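TcpB (Brucella melitensis, PDB 4LQC) is a bacterial TIR-domain protein whose fold, a parallel beta sheet flanked by helices, belongs to the family of Toll/interleukin-1 receptor domains. Local coordinates at residues Ile95-His100 with Ala115-Leu120. The protein carries 2 engineered substitutions. Residues are numbered along the deposited sequence; the frame is centred on the assembly and turned at random.
Sequences ILPIWH and ADKVAL
Trp99 gives its backbone N-H to the carbonyl of Leu120 in a nearly straight bond, N to O 2.8 Å with 170° at the hydrogen, although the donor lies tilted from the carbonyl plane. The same oxygen receives a CA-H contact from Ile98, whose CA is 3.4 Å away, so two neighbouring residues of the strand share one acceptor. Ile98 and Leu120 are bridge partners, and their side chains leave the same face of the sheet: CG1 of Ile98 rests against CD1 of Leu120 at 3.8 Å. The Ile98 chi1 of -64° sets CG1 beside its own backbone N and directs that branch to Leu120, whose branched side chain also touches Glu133 and Leu134 of helix 127-136. Ala119 suits its place by being small, because its CB sits 3.8 Å from both CB of Pro97 and CD1 of Trp99.

The pairing adds the short edge strand 120-121 in parallel to strand 95-100 of the TIR sheet, with helices 104-108 and 112-116 in the connection. On the other side, strand 60-68 bonds to Leu96 and Ile98.

Before the short strand begins, Lys117 follows the end of a helix and sends its extended chain across the Pro97 ring at about a right angle, Lys117 CE 3.9 Å from Pro97 CD; the ring offers the lysine methylenes an apolar surface. Lys117 NZ then hydrogen-bonds Ile95 O at 3.2 Å from above the carbonyl plane, and makes a weak hydrogen bond to Leu84 O. The length of lysine lets a loop residue bring an ammonium group to the carbonyl of Ile95, a buried strand residue. The broad indole lets Trp99 span from Ala119 to the helix end, its CH2 lying 3.6 Å from Ala115 O, while NE1 donates to a water in the ring plane. Val107 packs against both Trp99 and Ala115.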
loop_
_atom_site.group_PDB
_atom_site.type_symbol
_atom_site.label_atom_id
_atom_site.label_comp_id
_atom_site.label_asym_id
_atom_site.label_seq_id
_atom_site.Cartn_x
_atom_site.Cartn_y
_atom_site.Cartn_z
ATOM N N ILE B 95 -4.683 -5.746 -19.387
ATOM C CA ILE B 95 -3.721 -5.637 -18.289
ATOM C C ILE B 95 -4.400 -5.110 -17.016
ATOM O O ILE B 95 -4.991 -4.034 -17.018
ATOM C CB ILE B 95 -2.508 -4.745 -18.665
ATOM C CG1 ILE B 95 -1.797 -5.286 -19.913
ATOM C CG2 ILE B 95 -1.498 -4.680 -17.526
ATOM C CD1 ILE B 95 -0.971 -6.516 -19.632
ATOM N N LEU B 96 -4.315 -5.884 -15.935
ATOM C CA LEU B 96 -4.935 -5.525 -14.658
ATOM C C LEU B 96 -3.854 -5.400 -13.609
ATOM O O LEU B 96 -3.406 -6.399 -13.053
ATOM C CB LEU B 96 -5.906 -6.618 -14.205
ATOM C CG LEU B 96 -6.773 -7.196 -15.319
ATOM C CD1 LEU B 96 -7.479 -8.455 -14.851
ATOM C CD2 LEU B 96 -7.769 -6.147 -15.775
ATOM N N PRO B 97 -3.425 -4.167 -13.335
ATOM C CA PRO B 97 -2.457 -3.898 -12.273
ATOM C C PRO B 97 -3.065 -4.203 -10.926
ATOM O O PRO B 97 -4.270 -4.007 -10.733
ATOM C CB PRO B 97 -2.262 -2.381 -12.363
ATOM C CG PRO B 97 -2.693 -2.021 -13.754
ATOM C CD PRO B 97 -3.828 -2.938 -14.034
ATOM N N ILE B 98 -2.239 -4.667 -9.997
ATOM C CA ILE B 98 -2.640 -4.709 -8.599
ATOM C C ILE B 98 -1.596 -3.976 -7.791
ATOM O O ILE B 98 -0.404 -4.327 -7.847
ATOM C CB ILE B 98 -2.733 -6.136 -8.075
ATOM C CG1 ILE B 98 -3.835 -6.887 -8.817
ATOM C CG2 ILE B 98 -3.053 -6.117 -6.582
ATOM C CD1 ILE B 98 -3.817 -8.371 -8.539
ATOM N N TRP B 99 -2.037 -2.955 -7.056
ATOM C CA TRP B 99 -1.142 -2.168 -6.214
ATOM C C TRP B 99 -0.885 -2.960 -4.952
ATOM O O TRP B 99 -1.829 -3.384 -4.279
ATOM C CB TRP B 99 -1.783 -0.836 -5.841
ATOM C CG TRP B 99 -1.933 0.152 -6.973
ATOM C CD1 TRP B 99 -2.204 -0.122 -8.291
ATOM C CD2 TRP B 99 -1.791 1.578 -6.882
ATOM N NE1 TRP B 99 -2.249 1.050 -9.015
ATOM C CE2 TRP B 99 -1.997 2.104 -8.174
ATOM C CE3 TRP B 99 -1.516 2.457 -5.831
ATOM C CZ2 TRP B 99 -1.945 3.480 -8.440
ATOM C CZ3 TRP B 99 -1.457 3.821 -6.098
ATOM C CH2 TRP B 99 -1.669 4.319 -7.389
ATOM N N HIS B 100 0.381 -3.174 -4.614
ATOM C CA HIS B 100 0.704 -3.939 -3.403
ATOM C C HIS B 100 1.808 -3.280 -2.570
ATOM O O HIS B 100 2.970 -3.230 -2.968
ATOM C CB HIS B 100 1.061 -5.386 -3.772
ATOM C CG HIS B 100 1.249 -6.295 -2.599
ATOM N ND1 HIS B 100 0.282 -6.480 -1.630
ATOM C CD2 HIS B 100 2.290 -7.088 -2.247
ATOM C CE1 HIS B 100 0.727 -7.334 -0.725
ATOM N NE2 HIS B 100 1.941 -7.723 -1.079
ATOM N N ALA B 115 -0.434 5.724 -12.073
ATOM C CA ALA B 115 -0.859 6.167 -10.745
ATOM C C ALA B 115 -2.307 6.665 -10.735
ATOM O O ALA B 115 -2.963 6.726 -9.673
ATOM C CB ALA B 115 0.078 7.250 -10.214
ATOM N N ASP B 116 -2.798 7.023 -11.919
ATOM C CA ASP B 116 -4.157 7.518 -12.050
ATOM C C ASP B 116 -5.103 6.466 -12.609
ATOM O O ASP B 116 -6.324 6.603 -12.493
ATOM C CB ASP B 116 -4.178 8.779 -12.914
ATOM C CG ASP B 116 -3.477 9.942 -12.246
ATOM O OD1 ASP B 116 -3.463 9.972 -10.992
ATOM O OD2 ASP B 116 -2.936 10.815 -12.964
ATOM N N LYS B 117 -4.533 5.420 -13.202
ATOM C CA LYS B 117 -5.309 4.286 -13.676
ATOM C C LYS B 117 -5.842 3.462 -12.507
ATOM O O LYS B 117 -5.078 2.895 -11.717
ATOM C CB LYS B 117 -4.468 3.408 -14.593
ATOM C CG LYS B 117 -5.240 2.265 -15.223
ATOM C CD LYS B 117 -4.292 1.228 -15.812
ATOM C CE LYS B 117 -5.041 0.003 -16.286
ATOM N NZ LYS B 117 -4.130 -0.914 -17.061
ATOM N N VAL B 118 -7.163 3.407 -12.398
ATOM C CA VAL B 118 -7.817 2.691 -11.314
ATOM C C VAL B 118 -7.478 1.214 -11.389
ATOM O O VAL B 118 -7.521 0.612 -12.463
ATOM C CB VAL B 118 -9.336 2.858 -11.371
ATOM C CG1 VAL B 118 -9.981 2.169 -10.178
ATOM C CG2 VAL B 118 -9.694 4.327 -11.385
ATOM N N ALA B 119 -7.136 0.638 -10.239
ATOM C CA ALA B 119 -6.722 -0.747 -10.184
ATOM C C ALA B 119 -7.040 -1.383 -8.837
ATOM O O ALA B 119 -7.446 -0.713 -7.894
ATOM C CB ALA B 119 -5.243 -0.858 -10.482
ATOM N N LEU B 120 -6.856 -2.691 -8.764
ATOM C CA LEU B 120 -7.027 -3.411 -7.517
ATOM C C LEU B 120 -5.904 -2.996 -6.571
ATOM O O LEU B 120 -4.834 -2.589 -7.011
ATOM C CB LEU B 120 -6.994 -4.916 -7.791
ATOM C CG LEU B 120 -8.070 -5.432 -8.742
ATOM C CD1 LEU B 120 -7.619 -6.698 -9.443
ATOM C CD2 LEU B 120 -9.329 -5.703 -7.939
HETATM O O HOH W 1 -3.026 1.581 -11.868
#